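Local coordinates for protein putative mandelate racemase (Zymomonas mobilis, PDB 2OX4) that binds a magnesium ion and is probably a dehydratase or related lyase of the mandelate racemase branch of the enolase superfamily, at residues 21-26 and 319-324; 152-157 and 200-205; 292-297 and 301-306. One frame throughout, in Å; residues are numbered along the deposited sequence.

Contact 1 of 3, residues 21-26 and 319-324; sequences QRPILV and AGTGVA
P23 and T321 meet where the ring of the proline lies against the threonine methyl: P23 CB is 3.5 Å from T321 CG2, with P23 CG a little farther from the same methyl. Two residues along the strand, L25 has two modelled conformers; in the one described its CD2 methyl lies between T321 and V323, with L25 CD2 standing 3.7 Å from T321 OG1 and equally 3.7 Å from V323 CG2. V323 turns CG1 anti to its backbone N (chi1 174°), which leaves CG2 beside that nitrogen and facing the leucine. The pairs join the two domains of the enolase superfamily fold, since 24-26 opens a strand of the N-terminal antiparallel sheet and 322-324 is the first turn of a helix in the C-terminal barrel domain. T321 is the N-cap of that helix. With chi1 at 81°, OG1 sits between the backbone N and the carbonyl carbon, close enough to the helix start to accept from V323 N at 3.0 Å, a rather bent bond of 145°; the same rotation sends CG2 up to the proline. OG1 has a second polar partner across the domain boundary, the carboxylate of E39, whose OE1 also accepts from A324 N. Replacing this threonine by an alanine removes OG1 and CG2 and would probably leave V323 N without its cap, E39 without one of its mates and a gap beneath the P23 ring. Around these groups, Y352 packs on both P23 and T321, while I379 and L383 close on L25.

Contact 2 of 3, residues 152-157 and 200-205; sequences EEALKA and EAIRNA
A154 meets I202 and L155 meets A205 across the groove between helices 147-159 and 189-206, with A205, A154 and L155 burying the most surface. These are neighbouring outer helices of the C-terminal TIM-barrel-like domain, and each is followed in the chain by a barrel strand, 164-167 and 211-215, the two strands pairing in parallel. Everything that crosses between the segments is apolar or van der Waals contact. On the inner side, A154 CB meets I202 CG2 at 3.8 Å, and here the backbones come nearest, with 6.3 Å between A154 CA and I202 CA; so close an approach suits a residue as small as alanine. I202 holds CG2 anti to its backbone N, CG1 lying beside that nitrogen (chi1 -68°), and its side chain also packs on V167 and I212 of the two strands, while A154 rests on L133 as well. Toward the surface, A205 CB fits against the fork of L155, 3.9 Å from L155 CG and 4.0 Å from L155 CD1. The leucine leaves its helix at an angle to the partner, and its outer carbons bridge the remaining distance. A151, one turn before L155, touches A205 too, so the small methyl is bordered by successive turns of the opposite helix. On a face of 152-157 that does not meet the other helix, E153 OE2 accepts from W137 N. The other methyl of L155 lies against the A205 carbonyl, with L155 CD2 3.5 Å from A205 O.

Contact 3 of 3, residues 292-297 and 301-306; sequences GTCGGF and KKIADM
F297 and K301 are joined by a backbone hydrogen bond of the i to i+4 helical kind near the start of helix 296-309: K301 N donates to F297 O at 3.1 Å. K301 CB lies 3.5 Å from that same oxygen. The apolar contact is separate, I303 CD1 reaching C294 CB at 3.9 Å. C294 has SG between its backbone N and carbonyl carbon (chi1 79°), which swings the sulfur to 4.1 Å from the same I303 CD1. Between these two contacts the chain turns through G295 and G296, whose backbone angles, with positive phi, would jam a side chain against the preceding carbonyl. The charged ends have partners outside the two segments: K301 NZ makes a salt bridge with E71 of the second subunit, and K302 pairs with E71 of its own chain. As for surroundings, the segment 292-297 leads into helix 296-309 of the barrel domain; I303 packs on F275 of helix 271-280, while F297 sets its ring edge-to-face with W103 of helix 89-110 and rests against A327, H330 and A331 of helix 322-333.

In the fold
The three contacts tie different parts of one barrel-bearing chain. Contact 1 crosses from the N-terminal domain to the barrel domain and closes a long loop of chain, inside which contacts 2 and 3 both lie. Those two are in series, with centres 33 Å apart on opposite sides of the chain's centre. Contact 3 is nearer contact 1, at 18 Å between centres and about 6 Å between nearest atoms. Magnesium is held by E215, E241 and E267. None of the contacts forms this site: the I202 side chain is about 10 Å from that of E215, and that of C294 about 9 Å from the E267 side chain.

Contact 1 of 3, residues 21-26 and 319-324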
loop_
_atom_site.group_PDB
_atom_site.type_symbol
_atom_site.label_atom_id
_atom_site.label_comp_id
_atom_site.label_asym_id
_atom_site.label_seq_id
_atom_site.Cartn_x
_atom_site.Cartn_y
_atom_site.Cartn_z
ATOM N N GLN C 21 16.495 29.189 -31.907
ATOM C CA GLN C 21 16.453 27.724 -31.821
ATOM C C GLN C 21 17.306 27.075 -32.903
ATOM O O GLN C 21 17.740 27.751 -33.826
ATOM C CB GLN C 21 15.006 27.254 -31.899
ATOM C CG GLN C 21 14.206 27.678 -30.671
ATOM C CD GLN C 21 12.718 27.448 -30.799
ATOM O OE1 GLN C 21 12.253 26.822 -31.743
ATOM N NE2 GLN C 21 11.958 27.959 -29.835
ATOM N N ARG C 22 17.567 25.772 -32.769
ATOM C CA ARG C 22 18.407 25.046 -33.724
ATOM C C ARG C 22 17.882 23.618 -33.909
ATOM O O ARG C 22 18.317 22.705 -33.206
ATOM C CB ARG C 22 19.867 24.997 -33.246
ATOM C CG ARG C 22 20.612 26.328 -33.272
ATOM C CD ARG C 22 22.108 26.120 -33.156
ATOM N NE ARG C 22 22.624 25.356 -34.293
ATOM C CZ ARG C 22 23.867 24.903 -34.402
ATOM N NH1 ARG C 22 24.747 25.135 -33.430
ATOM N NH2 ARG C 22 24.237 24.219 -35.488
ATOM N N PRO C 23 16.967 23.418 -34.876
ATOM C CA PRO C 23 16.434 22.084 -35.180
ATOM C C PRO C 23 17.476 21.063 -35.630
ATOM O O PRO C 23 18.541 21.427 -36.138
ATOM C CB PRO C 23 15.439 22.331 -36.317
ATOM C CG PRO C 23 15.251 23.795 -36.396
ATOM C CD PRO C 23 16.378 24.472 -35.720
ATOM N N ILE C 24 17.160 19.787 -35.414
ATOM C CA ILE C 24 18.062 18.695 -35.754
ATOM C C ILE C 24 17.285 17.706 -36.619
ATOM O O ILE C 24 16.295 17.104 -36.169
ATOM C CB ILE C 24 18.642 17.962 -34.505
ATOM C CG1 ILE C 24 19.133 18.952 -33.438
ATOM C CG2 ILE C 24 19.790 17.037 -34.937
ATOM C CD1 ILE C 24 18.129 19.198 -32.303
ATOM N N LEU C 25 17.734 17.562 -37.864
ATOM C CA LEU C 25 17.061 16.702 -38.831
ATOM C C LEU C 25 17.994 15.602 -39.309
ATOM O O LEU C 25 19.213 15.782 -39.336
ATOM C CB LEU C 25 16.563 17.530 -40.020
ATOM C CG LEU C 25 15.455 18.519 -39.654
ATOM C CD1 LEU C 25 15.344 19.653 -40.652
ATOM C CD2 LEU C 25 14.135 17.797 -39.523
ATOM N N VAL C 26 17.408 14.461 -39.668
ATOM C CA VAL C 26 18.138 13.305 -40.174
ATOM C C VAL C 26 17.512 12.834 -41.468
ATOM O O VAL C 26 16.283 12.707 -41.568
ATOM C CB VAL C 26 18.242 12.131 -39.129
ATOM C CG1 VAL C 26 16.881 11.466 -38.871
ATOM C CG2 VAL C 26 19.266 11.089 -39.592
ATOM N N ALA C 319 6.846 21.025 -31.616
ATOM C CA ALA C 319 7.603 22.274 -31.440
ATOM C C ALA C 319 8.936 22.230 -32.154
ATOM O O ALA C 319 9.982 22.500 -31.551
ATOM C CB ALA C 319 7.805 22.600 -29.952
ATOM N N GLY C 320 8.901 21.888 -33.440
ATOM C CA GLY C 320 10.069 22.056 -34.307
ATOM C C GLY C 320 9.643 22.343 -35.735
ATOM O O GLY C 320 8.706 23.118 -35.966
ATOM N N THR C 321 10.312 21.696 -36.688
ATOM C CA THR C 321 10.095 21.975 -38.108
ATOM C C THR C 321 8.860 21.278 -38.649
ATOM O O THR C 321 8.151 20.552 -37.920
ATOM C CB THR C 321 11.292 21.545 -38.994
ATOM O OG1 THR C 321 11.228 20.133 -39.247
ATOM C CG2 THR C 321 12.635 21.914 -38.379
ATOM N N GLY C 322 8.628 21.489 -39.944
ATOM C CA GLY C 322 7.548 20.825 -40.674
ATOM C C GLY C 322 7.689 19.314 -40.790
ATOM O O GLY C 322 6.703 18.627 -41.058
ATOM N N VAL C 323 8.905 18.793 -40.603
ATOM C CA VAL C 323 9.106 17.344 -40.494
ATOM C C VAL C 323 8.396 16.819 -39.245
ATOM O O VAL C 323 7.542 15.947 -39.356
ATOM C CB VAL C 323 10.613 16.947 -40.505
ATOM C CG1 VAL C 323 10.790 15.435 -40.250
ATOM C CG2 VAL C 323 11.250 17.316 -41.869
ATOM N N ALA C 324 8.741 17.371 -38.080
ATOM C CA ALA C 324 8.037 17.057 -36.831
ATOM C C ALA C 324 6.527 17.238 -36.946
ATOM O O ALA C 324 5.751 16.380 -36.505
ATOM C CB ALA C 324 8.588 17.900 -35.683
#

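Contact 2 of 3, residues 152-157 and 200-205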
loop_
_atom_site.group_PDB
_atom_site.type_symbol
_atom_site.label_atom_id
_atom_site.label_comp_id
_atom_site.label_asym_id
_atom_site.label_seq_id
_atom_site.Cartn_x
_atom_site.Cartn_y
_atom_site.Cartn_z
ATOM N N GLU C 152 -5.518 40.200 -26.702
ATOM C CA GLU C 152 -5.337 40.536 -28.131
ATOM C C GLU C 152 -4.831 39.350 -28.955
ATOM O O GLU C 152 -5.350 39.080 -30.037
ATOM C CB GLU C 152 -4.329 41.687 -28.293
ATOM C CG GLU C 152 -4.892 43.098 -28.188
ATOM C CD GLU C 152 -3.793 44.156 -27.991
ATOM O OE1 GLU C 152 -4.066 45.190 -27.338
ATOM O OE2 GLU C 152 -2.660 43.954 -28.487
ATOM N N GLU C 153 -3.813 38.656 -28.443
ATOM C CA GLU C 153 -3.248 37.495 -29.128
ATOM C C GLU C 153 -4.278 36.368 -29.226
ATOM O O GLU C 153 -4.377 35.711 -30.272
ATOM C CB GLU C 153 -1.964 36.992 -28.449
ATOM C CG GLU C 153 -0.771 37.961 -28.456
ATOM C CD GLU C 153 -0.645 38.753 -29.743
ATOM O OE1 GLU C 153 -0.964 39.967 -29.739
ATOM O OE2 GLU C 153 -0.225 38.154 -30.755
ATOM N N ALA C 154 -5.040 36.164 -28.146
ATOM C CA ALA C 154 -6.119 35.185 -28.128
ATOM C C ALA C 154 -7.162 35.488 -29.201
ATOM O O ALA C 154 -7.583 34.597 -29.936
ATOM C CB ALA C 154 -6.774 35.130 -26.756
ATOM N N LEU C 155 -7.565 36.754 -29.294
ATOM C CA LEU C 155 -8.524 37.179 -30.317
ATOM C C LEU C 155 -8.037 37.001 -31.753
ATOM O O LEU C 155 -8.840 36.648 -32.619
ATOM C CB LEU C 155 -8.998 38.613 -30.069
ATOM C CG LEU C 155 -9.902 38.813 -28.851
ATOM C CD1 LEU C 155 -10.136 40.305 -28.612
ATOM C CD2 LEU C 155 -11.226 38.077 -29.011
ATOM N N LYS C 156 -6.740 37.239 -31.996
ATOM C CA LYS C 156 -6.112 36.957 -33.289
ATOM C C LYS C 156 -6.243 35.486 -33.666
ATOM O O LYS C 156 -6.549 35.155 -34.815
ATOM C CB LYS C 156 -4.630 37.346 -33.281
ATOM C CG LYS C 156 -4.367 38.848 -33.253
ATOM C CD LYS C 156 -2.880 39.146 -33.189
ATOM C CE LYS C 156 -2.627 40.642 -33.020
ATOM N NZ LYS C 156 -1.226 40.926 -32.606
ATOM N N ALA C 157 -6.003 34.604 -32.695
ATOM C CA ALA C 157 -6.169 33.170 -32.924
ATOM C C ALA C 157 -7.624 32.821 -33.237
ATOM O O ALA C 157 -7.899 32.115 -34.200
ATOM C CB ALA C 157 -5.681 32.380 -31.714
ATOM N N GLU C 200 -8.007 35.773 -16.895
ATOM C CA GLU C 200 -9.270 36.518 -16.880
ATOM C C GLU C 200 -9.480 37.383 -18.134
ATOM O O GLU C 200 -10.577 37.387 -18.715
ATOM C CB GLU C 200 -9.347 37.393 -15.628
ATOM C CG GLU C 200 -10.705 38.023 -15.398
ATOM C CD GLU C 200 -10.894 38.472 -13.968
ATOM O OE1 GLU C 200 -12.005 38.270 -13.434
ATOM O OE2 GLU C 200 -9.933 39.020 -13.379
ATOM N N ALA C 201 -8.434 38.108 -18.534
ATOM C CA ALA C 201 -8.453 38.924 -19.755
ATOM C C ALA C 201 -8.788 38.091 -20.993
ATOM O O ALA C 201 -9.641 38.478 -21.805
ATOM C CB ALA C 201 -7.120 39.628 -19.945
ATOM N N ILE C 202 -8.106 36.957 -21.131
ATOM C CA ILE C 202 -8.337 36.054 -22.252
ATOM C C ILE C 202 -9.760 35.498 -22.223
ATOM O O ILE C 202 -10.449 35.543 -23.239
ATOM C CB ILE C 202 -7.303 34.908 -22.300
ATOM C CG1 ILE C 202 -5.907 35.447 -22.642
ATOM C CG2 ILE C 202 -7.708 33.871 -23.330
ATOM C CD1 ILE C 202 -4.742 34.502 -22.227
ATOM N N ARG C 203 -10.205 34.999 -21.065
ATOM C CA ARG C 203 -11.540 34.399 -20.937
ATOM C C ARG C 203 -12.663 35.404 -21.229
ATOM O O ARG C 203 -13.644 35.086 -21.917
ATOM C CB ARG C 203 -11.741 33.776 -19.548
ATOM C CG ARG C 203 -13.167 33.288 -19.243
ATOM C CD ARG C 203 -13.639 32.162 -20.184
ATOM N NE ARG C 203 -12.977 30.875 -19.921
ATOM C CZ ARG C 203 -12.682 29.966 -20.850
ATOM N NH1 ARG C 203 -12.974 30.186 -22.130
ATOM N NH2 ARG C 203 -12.077 28.830 -20.499
ATOM N N ASN C 204 -12.519 36.606 -20.688
ATOM C CA ASN C 204 -13.426 37.712 -21.022
ATOM C C ASN C 204 -13.481 38.026 -22.520
ATOM O O ASN C 204 -14.560 38.314 -23.056
ATOM C CB ASN C 204 -13.035 38.972 -20.239
ATOM C CG ASN C 204 -13.434 38.900 -18.768
ATOM O OD1 ASN C 204 -14.257 38.074 -18.370
ATOM N ND2 ASN C 204 -12.869 39.800 -17.962
ATOM N N ALA C 205 -12.329 37.995 -23.182
ATOM C CA ALA C 205 -12.240 38.298 -24.612
ATOM C C ALA C 205 -12.830 37.196 -25.501
ATOM O O ALA C 205 -13.580 37.491 -26.437
ATOM C CB ALA C 205 -10.810 38.606 -25.014
#

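Contact 3 of 3, residues 292-297 and 301-306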
loop_
_atom_site.group_PDB
_atom_site.type_symbol
_atom_site.label_atom_id
_atom_site.label_comp_id
_atom_site.label_asym_id
_atom_site.label_seq_id
_atom_site.Cartn_x
_atom_site.Cartn_y
_atom_site.Cartn_z
ATOM N N GLY C 292 9.602 13.157 -31.611
ATOM C CA GLY C 292 11.056 13.287 -31.723
ATOM C C GLY C 292 11.870 13.077 -30.452
ATOM O O GLY C 292 13.103 13.215 -30.480
ATOM N N THR C 293 11.209 12.759 -29.335
ATOM C CA THR C 293 11.922 12.380 -28.100
ATOM C C THR C 293 11.385 11.119 -27.393
ATOM O O THR C 293 12.129 10.456 -26.660
ATOM C CB THR C 293 12.017 13.536 -27.041
ATOM O OG1 THR C 293 10.723 13.826 -26.507
ATOM C CG2 THR C 293 12.628 14.812 -27.617
ATOM N N CYS C 294 10.111 10.795 -27.601
ATOM C CA CYS C 294 9.482 9.696 -26.855
ATOM C C CYS C 294 9.878 8.314 -27.380
ATOM O O CYS C 294 9.677 7.317 -26.702
ATOM C CB CYS C 294 7.963 9.832 -26.879
ATOM S SG CYS C 294 7.209 9.270 -28.419
ATOM N N GLY C 295 10.418 8.268 -28.599
ATOM C CA GLY C 295 10.851 7.021 -29.240
ATOM C C GLY C 295 10.307 6.816 -30.653
ATOM O O GLY C 295 10.322 5.697 -31.164
ATOM N N GLY C 296 9.825 7.887 -31.295
ATOM C CA GLY C 296 9.389 7.779 -32.699
ATOM C C GLY C 296 7.957 7.296 -32.811
ATOM O O GLY C 296 7.266 7.128 -31.791
ATOM N N PHE C 297 7.498 7.065 -34.043
ATOM C CA PHE C 297 6.166 6.468 -34.273
ATOM C C PHE C 297 5.967 5.161 -33.493
ATOM O O PHE C 297 4.898 4.917 -32.944
ATOM C CB PHE C 297 5.964 6.139 -35.752
ATOM C CG PHE C 297 5.742 7.343 -36.634
ATOM C CD1 PHE C 297 6.659 7.654 -37.637
ATOM C CD2 PHE C 297 4.595 8.115 -36.506
ATOM C CE1 PHE C 297 6.454 8.733 -38.486
ATOM C CE2 PHE C 297 4.385 9.211 -37.349
ATOM C CZ PHE C 297 5.316 9.514 -38.335
ATOM N N LYS C 301 3.087 5.117 -30.412
ATOM C CA LYS C 301 1.936 4.227 -30.496
ATOM C C LYS C 301 1.797 3.385 -29.234
ATOM O O LYS C 301 0.707 3.266 -28.672
ATOM C CB LYS C 301 2.048 3.320 -31.724
ATOM C CG LYS C 301 0.724 2.734 -32.185
ATOM C CD LYS C 301 0.764 2.372 -33.661
ATOM C CE LYS C 301 0.065 1.049 -33.925
ATOM N NZ LYS C 301 -1.362 1.082 -33.505
ATOM N N LYS C 302 2.906 2.801 -28.791
ATOM C CA LYS C 302 2.913 1.994 -27.561
ATOM C C LYS C 302 2.504 2.799 -26.327
ATOM O O LYS C 302 1.764 2.308 -25.466
ATOM C CB LYS C 302 4.287 1.329 -27.359
ATOM C CG LYS C 302 4.685 0.400 -28.535
ATOM C CD LYS C 302 6.066 -0.263 -28.363
ATOM C CE LYS C 302 6.426 -1.065 -29.636
ATOM N NZ LYS C 302 7.762 -1.725 -29.529
ATOM N N ILE C 303 2.971 4.038 -26.252
ATOM C CA ILE C 303 2.603 4.916 -25.135
ATOM C C ILE C 303 1.118 5.250 -25.186
ATOM O O ILE C 303 0.421 5.119 -24.184
ATOM C CB ILE C 303 3.441 6.221 -25.110
ATOM C CG1 ILE C 303 4.914 5.889 -24.835
ATOM C CG2 ILE C 303 2.885 7.191 -24.051
ATOM C CD1 ILE C 303 5.903 6.976 -25.315
ATOM N N ALA C 304 0.641 5.670 -26.357
ATOM C CA ALA C 304 -0.769 6.016 -26.516
ATOM C C ALA C 304 -1.693 4.814 -26.229
ATOM O O ALA C 304 -2.738 4.960 -25.592
ATOM C CB ALA C 304 -1.020 6.580 -27.907
ATOM N N ASP C 305 -1.295 3.627 -26.677
ATOM C CA ASP C 305 -2.097 2.411 -26.466
ATOM C C ASP C 305 -2.175 2.010 -24.994
ATOM O O ASP C 305 -3.239 1.625 -24.508
ATOM C CB ASP C 305 -1.556 1.247 -27.286
ATOM C CG ASP C 305 -1.645 1.495 -28.791
ATOM O OD1 ASP C 305 -2.393 2.400 -29.238
ATOM O OD2 ASP C 305 -0.929 0.781 -29.525
ATOM N N MET C 306 -1.062 2.113 -24.275
ATOM C CA MET C 306 -1.074 1.892 -22.827
ATOM C C MET C 306 -1.925 2.959 -22.127
ATOM O O MET C 306 -2.703 2.653 -21.233
ATOM C CB MET C 306 0.364 1.886 -22.281
ATOM C CG MET C 306 0.511 1.261 -20.897
ATOM S SD MET C 306 2.222 0.856 -20.452
ATOM C CE MET C 306 3.040 2.434 -20.687
#